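Local coordinates for protein phospholethanolamine N-methyltransferase 2 (Haemonchus contortus, PDB 4KRI) that probably transfers methyl groups from S-adenosylmethionine to phosphoethanolamine derivatives on the nematode route to phosphocholine, at residues A[176-190]-A[249-261]. Numbering follows the deposited sequence.
Sequences FRDFLDRTQYTDTGI and HGVDLSTNMLAVA. With SAH (S-adenosyl-L-homocysteine), chain D; 1SH (2-(methylamino)ethyl dihydrogen phosphate), chain E.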
# COMPACT_ATOMS: atom_id res chain seq x y z
N PHE A 176 0.62 11.15 6.22
CA PHE A 176 1.09 10.90 4.86
C PHE A 176 -0.01 10.19 4.06
O PHE A 176 -0.31 10.59 2.94
CB PHE A 176 2.37 10.06 4.92
CG PHE A 176 3.03 9.82 3.58
CD1 PHE A 176 2.83 10.70 2.52
CD2 PHE A 176 3.87 8.73 3.40
CE1 PHE A 176 3.44 10.47 1.29
CE2 PHE A 176 4.48 8.50 2.18
CZ PHE A 176 4.26 9.37 1.12
N ARG A 177 -0.60 9.16 4.66
CA ARG A 177 -1.67 8.40 4.02
C ARG A 177 -2.84 9.31 3.69
O ARG A 177 -3.38 9.27 2.58
CB ARG A 177 -2.15 7.25 4.93
CG ARG A 177 -3.04 6.23 4.24
CD ARG A 177 -3.55 5.15 5.21
NE ARG A 177 -4.48 5.71 6.20
CZ ARG A 177 -5.80 5.76 6.05
NH1 ARG A 177 -6.38 5.29 4.95
NH2 ARG A 177 -6.55 6.30 7.00
N ASP A 178 -3.23 10.15 4.64
CA ASP A 178 -4.38 11.03 4.43
C ASP A 178 -4.07 12.10 3.40
O ASP A 178 -4.93 12.48 2.61
CB ASP A 178 -4.84 11.66 5.75
CG ASP A 178 -5.57 10.68 6.65
OD1 ASP A 178 -6.07 9.65 6.14
OD2 ASP A 178 -5.66 10.95 7.87
N PHE A 179 -2.83 12.57 3.39
CA PHE A 179 -2.40 13.53 2.38
C PHE A 179 -2.56 12.97 0.97
O PHE A 179 -3.06 13.66 0.08
CB PHE A 179 -0.95 13.95 2.61
CG PHE A 179 -0.37 14.74 1.47
CD1 PHE A 179 -0.72 16.07 1.29
CD2 PHE A 179 0.51 14.15 0.58
CE1 PHE A 179 -0.20 16.80 0.23
CE2 PHE A 179 1.04 14.88 -0.47
CZ PHE A 179 0.68 16.20 -0.65
N LEU A 180 -2.11 11.74 0.77
CA LEU A 180 -2.22 11.06 -0.52
C LEU A 180 -3.70 10.89 -0.93
O LEU A 180 -4.08 11.21 -2.05
CB LEU A 180 -1.55 9.68 -0.47
CG LEU A 180 -0.02 9.64 -0.29
CD1 LEU A 180 0.46 8.23 0.04
CD2 LEU A 180 0.65 10.14 -1.55
N ASP A 181 -4.52 10.41 0.01
CA ASP A 181 -5.93 10.11 -0.27
C ASP A 181 -6.79 11.37 -0.45
O ASP A 181 -7.85 11.31 -1.08
CB ASP A 181 -6.54 9.26 0.86
CG ASP A 181 -6.14 7.79 0.79
OD1 ASP A 181 -5.83 7.29 -0.31
OD2 ASP A 181 -6.16 7.12 1.85
N ARG A 182 -6.37 12.49 0.13
CA ARG A 182 -7.21 13.69 0.13
C ARG A 182 -6.81 14.72 -0.91
O ARG A 182 -7.55 15.66 -1.18
CB ARG A 182 -7.23 14.35 1.52
CG ARG A 182 -7.91 13.52 2.62
CD ARG A 182 -7.77 14.17 3.99
NE ARG A 182 -8.19 13.28 5.07
CZ ARG A 182 -8.03 13.54 6.37
NH1 ARG A 182 -7.45 14.68 6.75
NH2 ARG A 182 -8.44 12.67 7.29
N THR A 183 -5.63 14.55 -1.50
CA THR A 183 -5.11 15.54 -2.43
C THR A 183 -4.88 14.97 -3.83
O THR A 183 -5.76 15.05 -4.69
CB THR A 183 -3.80 16.16 -1.92
OG1 THR A 183 -3.89 16.36 -0.50
CG2 THR A 183 -3.53 17.49 -2.60
N GLN A 184 -3.71 14.39 -4.05
CA GLN A 184 -3.36 13.92 -5.38
C GLN A 184 -4.15 12.68 -5.79
O GLN A 184 -4.56 12.55 -6.95
CB GLN A 184 -1.85 13.62 -5.47
CG GLN A 184 -1.39 13.25 -6.88
CD GLN A 184 0.12 13.17 -7.03
OE1 GLN A 184 0.86 13.18 -6.04
NE2 GLN A 184 0.58 13.09 -8.27
N TYR A 185 -4.38 11.78 -4.84
CA TYR A 185 -4.99 10.51 -5.17
C TYR A 185 -6.38 10.36 -4.55
O TYR A 185 -6.69 9.35 -3.92
CB TYR A 185 -4.06 9.35 -4.80
CG TYR A 185 -2.70 9.42 -5.49
CD1 TYR A 185 -2.60 9.55 -6.88
CD2 TYR A 185 -1.53 9.38 -4.77
CE1 TYR A 185 -1.37 9.62 -7.51
CE2 TYR A 185 -0.29 9.44 -5.40
CZ TYR A 185 -0.22 9.56 -6.76
OH TYR A 185 1.02 9.63 -7.38
N THR A 186 -7.20 11.39 -4.72
CA THR A 186 -8.64 11.25 -4.52
C THR A 186 -9.18 10.30 -5.57
O THR A 186 -8.52 10.06 -6.59
CB THR A 186 -9.38 12.58 -4.72
OG1 THR A 186 -9.09 13.10 -6.03
CG2 THR A 186 -8.97 13.59 -3.66
N ASP A 187 -10.37 9.77 -5.35
CA ASP A 187 -10.97 8.89 -6.34
C ASP A 187 -11.07 9.55 -7.73
O ASP A 187 -10.69 8.95 -8.74
CB ASP A 187 -12.34 8.39 -5.87
CG ASP A 187 -12.24 7.29 -4.83
OD1 ASP A 187 -11.13 6.72 -4.67
OD2 ASP A 187 -13.26 6.98 -4.19
N THR A 188 -11.54 10.79 -7.78
CA THR A 188 -11.63 11.49 -9.07
C THR A 188 -10.26 11.75 -9.68
O THR A 188 -10.08 11.65 -10.90
CB THR A 188 -12.42 12.82 -8.97
OG1 THR A 188 -11.84 13.66 -7.97
CG2 THR A 188 -13.86 12.55 -8.62
N GLY A 189 -9.28 12.09 -8.84
CA GLY A 189 -7.92 12.25 -9.32
C GLY A 189 -7.36 10.96 -9.90
O GLY A 189 -6.72 10.98 -10.95
N ILE A 190 -7.59 9.86 -9.20
CA ILE A 190 -7.13 8.55 -9.67
C ILE A 190 -7.75 8.22 -11.03
O ILE A 190 -7.03 7.89 -11.97
CB ILE A 190 -7.45 7.44 -8.65
CG1 ILE A 190 -6.55 7.59 -7.41
CG2 ILE A 190 -7.25 6.09 -9.26
CD1 ILE A 190 -7.00 6.74 -6.23
N HIS A 249 3.49 -9.41 -5.29
CA HIS A 249 2.84 -8.84 -4.12
C HIS A 249 2.98 -7.35 -4.22
O HIS A 249 4.09 -6.82 -4.23
CB HIS A 249 3.47 -9.30 -2.81
CG HIS A 249 2.76 -8.77 -1.60
ND1 HIS A 249 1.42 -8.99 -1.37
CD2 HIS A 249 3.21 -8.02 -0.56
CE1 HIS A 249 1.07 -8.40 -0.24
NE2 HIS A 249 2.13 -7.81 0.27
N GLY A 250 1.85 -6.65 -4.29
CA GLY A 250 1.88 -5.21 -4.46
C GLY A 250 1.48 -4.49 -3.20
O GLY A 250 0.51 -4.89 -2.55
N VAL A 251 2.22 -3.44 -2.86
CA VAL A 251 1.88 -2.65 -1.68
C VAL A 251 1.64 -1.20 -2.06
O VAL A 251 2.26 -0.68 -3.00
CB VAL A 251 2.94 -2.78 -0.55
CG1 VAL A 251 3.10 -4.25 -0.15
CG2 VAL A 251 4.28 -2.18 -0.95
N ASP A 252 0.72 -0.55 -1.36
CA ASP A 252 0.50 0.87 -1.56
C ASP A 252 -0.01 1.48 -0.28
O ASP A 252 -0.70 0.81 0.48
CB ASP A 252 -0.53 1.11 -2.67
CG ASP A 252 -0.37 2.45 -3.31
OD1 ASP A 252 0.14 2.52 -4.46
OD2 ASP A 252 -0.70 3.46 -2.65
N LEU A 253 0.32 2.74 -0.04
CA LEU A 253 -0.12 3.39 1.18
C LEU A 253 -1.53 3.93 1.01
O LEU A 253 -2.26 4.10 1.99
CB LEU A 253 0.86 4.52 1.54
CG LEU A 253 0.62 5.19 2.90
CD1 LEU A 253 0.40 4.15 4.00
CD2 LEU A 253 1.78 6.08 3.26
N SER A 254 -1.92 4.19 -0.23
CA SER A 254 -3.24 4.78 -0.48
C SER A 254 -4.35 3.74 -0.54
O SER A 254 -4.33 2.87 -1.40
CB SER A 254 -3.21 5.58 -1.78
OG SER A 254 -4.54 5.92 -2.18
N THR A 255 -5.33 3.84 0.37
CA THR A 255 -6.49 2.96 0.32
C THR A 255 -7.37 3.25 -0.89
O THR A 255 -8.03 2.35 -1.40
CB THR A 255 -7.35 3.02 1.59
OG1 THR A 255 -7.49 4.39 2.00
CG2 THR A 255 -6.71 2.20 2.70
N ASN A 256 -7.41 4.51 -1.32
CA ASN A 256 -8.13 4.84 -2.56
C ASN A 256 -7.59 4.07 -3.76
O ASN A 256 -8.37 3.52 -4.55
CB ASN A 256 -8.07 6.34 -2.86
CG ASN A 256 -9.00 7.15 -1.99
OD1 ASN A 256 -9.91 6.61 -1.37
ND2 ASN A 256 -8.78 8.47 -1.96
N MET A 257 -6.27 4.01 -3.89
CA MET A 257 -5.61 3.27 -4.96
C MET A 257 -5.87 1.78 -4.84
O MET A 257 -6.30 1.13 -5.80
CB MET A 257 -4.09 3.50 -4.90
CG MET A 257 -3.64 4.85 -5.35
SD MET A 257 -3.84 4.99 -7.13
CE MET A 257 -2.65 6.25 -7.51
N LEU A 258 -5.61 1.23 -3.66
CA LEU A 258 -5.67 -0.21 -3.52
C LEU A 258 -7.10 -0.73 -3.57
O LEU A 258 -7.34 -1.87 -3.99
CB LEU A 258 -4.94 -0.67 -2.26
CG LEU A 258 -4.22 -2.00 -2.50
CD1 LEU A 258 -3.06 -1.79 -3.44
CD2 LEU A 258 -3.76 -2.65 -1.20
N ALA A 259 -8.07 0.09 -3.17
CA ALA A 259 -9.47 -0.31 -3.31
C ALA A 259 -9.77 -0.70 -4.75
O ALA A 259 -10.51 -1.68 -5.00
CB ALA A 259 -10.39 0.83 -2.87
N VAL A 260 -9.21 0.05 -5.69
CA VAL A 260 -9.42 -0.21 -7.12
C VAL A 260 -8.69 -1.47 -7.57
O VAL A 260 -9.25 -2.32 -8.26
CB VAL A 260 -8.95 0.97 -7.97
CG1 VAL A 260 -9.16 0.68 -9.44
CG2 VAL A 260 -9.68 2.24 -7.56
N ALA A 261 -7.43 -1.58 -7.17
CA ALA A 261 -6.66 -2.77 -7.49
C ALA A 261 -7.35 -4.04 -6.99
O ALA A 261 -7.44 -5.04 -7.70
CB ALA A 261 -5.24 -2.65 -6.91
N SAH D . 3.16 1.82 -9.89
CA SAH D . 1.79 2.21 -10.30
CB SAH D . 1.29 3.43 -9.42
CG SAH D . 2.00 4.77 -9.61
SD SAH D . 1.36 6.06 -8.49
C SAH D . 1.70 2.44 -11.76
O SAH D . 2.66 2.21 -12.48
OXT SAH D . 0.60 2.62 -12.26
C5' SAH D . 2.39 6.07 -7.01
C4' SAH D . 1.91 5.28 -5.93
O4' SAH D . 2.95 5.22 -4.92
C3' SAH D . 0.76 5.92 -5.27
O3' SAH D . -0.35 5.05 -5.35
C2' SAH D . 1.15 6.13 -3.88
O2' SAH D . 0.10 5.92 -2.97
C1' SAH D . 2.26 5.14 -3.71
N9 SAH D . 3.14 5.44 -2.53
C8 SAH D . 3.79 6.60 -2.26
N7 SAH D . 4.52 6.42 -1.16
C5 SAH D . 4.36 5.15 -0.73
C6 SAH D . 4.87 4.44 0.36
N6 SAH D . 5.73 5.02 1.27
N1 SAH D . 4.50 3.15 0.50
C2 SAH D . 3.66 2.56 -0.36
N3 SAH D . 3.16 3.22 -1.42
C4 SAH D . 3.48 4.51 -1.62
O4 1SH E . 2.68 14.09 -13.05
P1 1SH E . 1.93 14.22 -11.73
O1 1SH E . 2.67 15.06 -10.75
O3 1SH E . 0.51 14.84 -11.99
O2 1SH E . 1.79 12.78 -11.09
C1 1SH E . 1.27 11.80 -11.84
C2 1SH E . 1.36 10.40 -11.25
N1 1SH E . 2.68 9.84 -11.11
C3 1SH E . 2.55 8.61 -10.41
O HOH W 1 -11.01 4.27 -4.62
O HOH W 2 -12.23 5.24 -1.98
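D181 holds the start of helix 255-268 through hydrogen bonds. S254 OG donates to D181 OD1 at 2.7 Å, nearly in line with the C-O bond. N256 N adds a weak bond to the same oxygen. S254 OG also accepts from M257 N as the N-cap, so one hydroxyl links the carboxylate to the helix end. N256 ND2 reaches the turn after helix 176-184. It donates to Y185 O at 3.0 Å, in the carbonyl plane, with an N-H...O angle of 165°. R177 NH1 lies 3.6 Å from D181 OD2, a long charge contact, while its NH2 pairs with D120 and D123.

The apolar contacts flank this polar core. L253 CD2 meets F176 CD2 obliquely at 3.4 Å, and the R177 CB-CG stem crosses the leucine. M257 bends at chi2 (-71°), which brings CE over one face of the Y185 ring, 3.7 Å from its centroid, a CH-pi contact. I190 CD1 packs against M257 SD.

The same segments line the cofactor pocket. At the end of strand 247-252, D252 OD2 accepts from SAH O2' at 2.6 Å, and D252 OD1 accepts from SAH O3' at 2.7 Å. This is the ribose-binding acid characteristic of Rossmann-like methyltransferases. Y185 OH bonds H301 and lies 3.5 Å from 1SH C3. The contact thus ties the cofactor-binding loop to the segment bordering the substrate, and the buried D181 carboxylate is probably stabilised by the helix N-terminus.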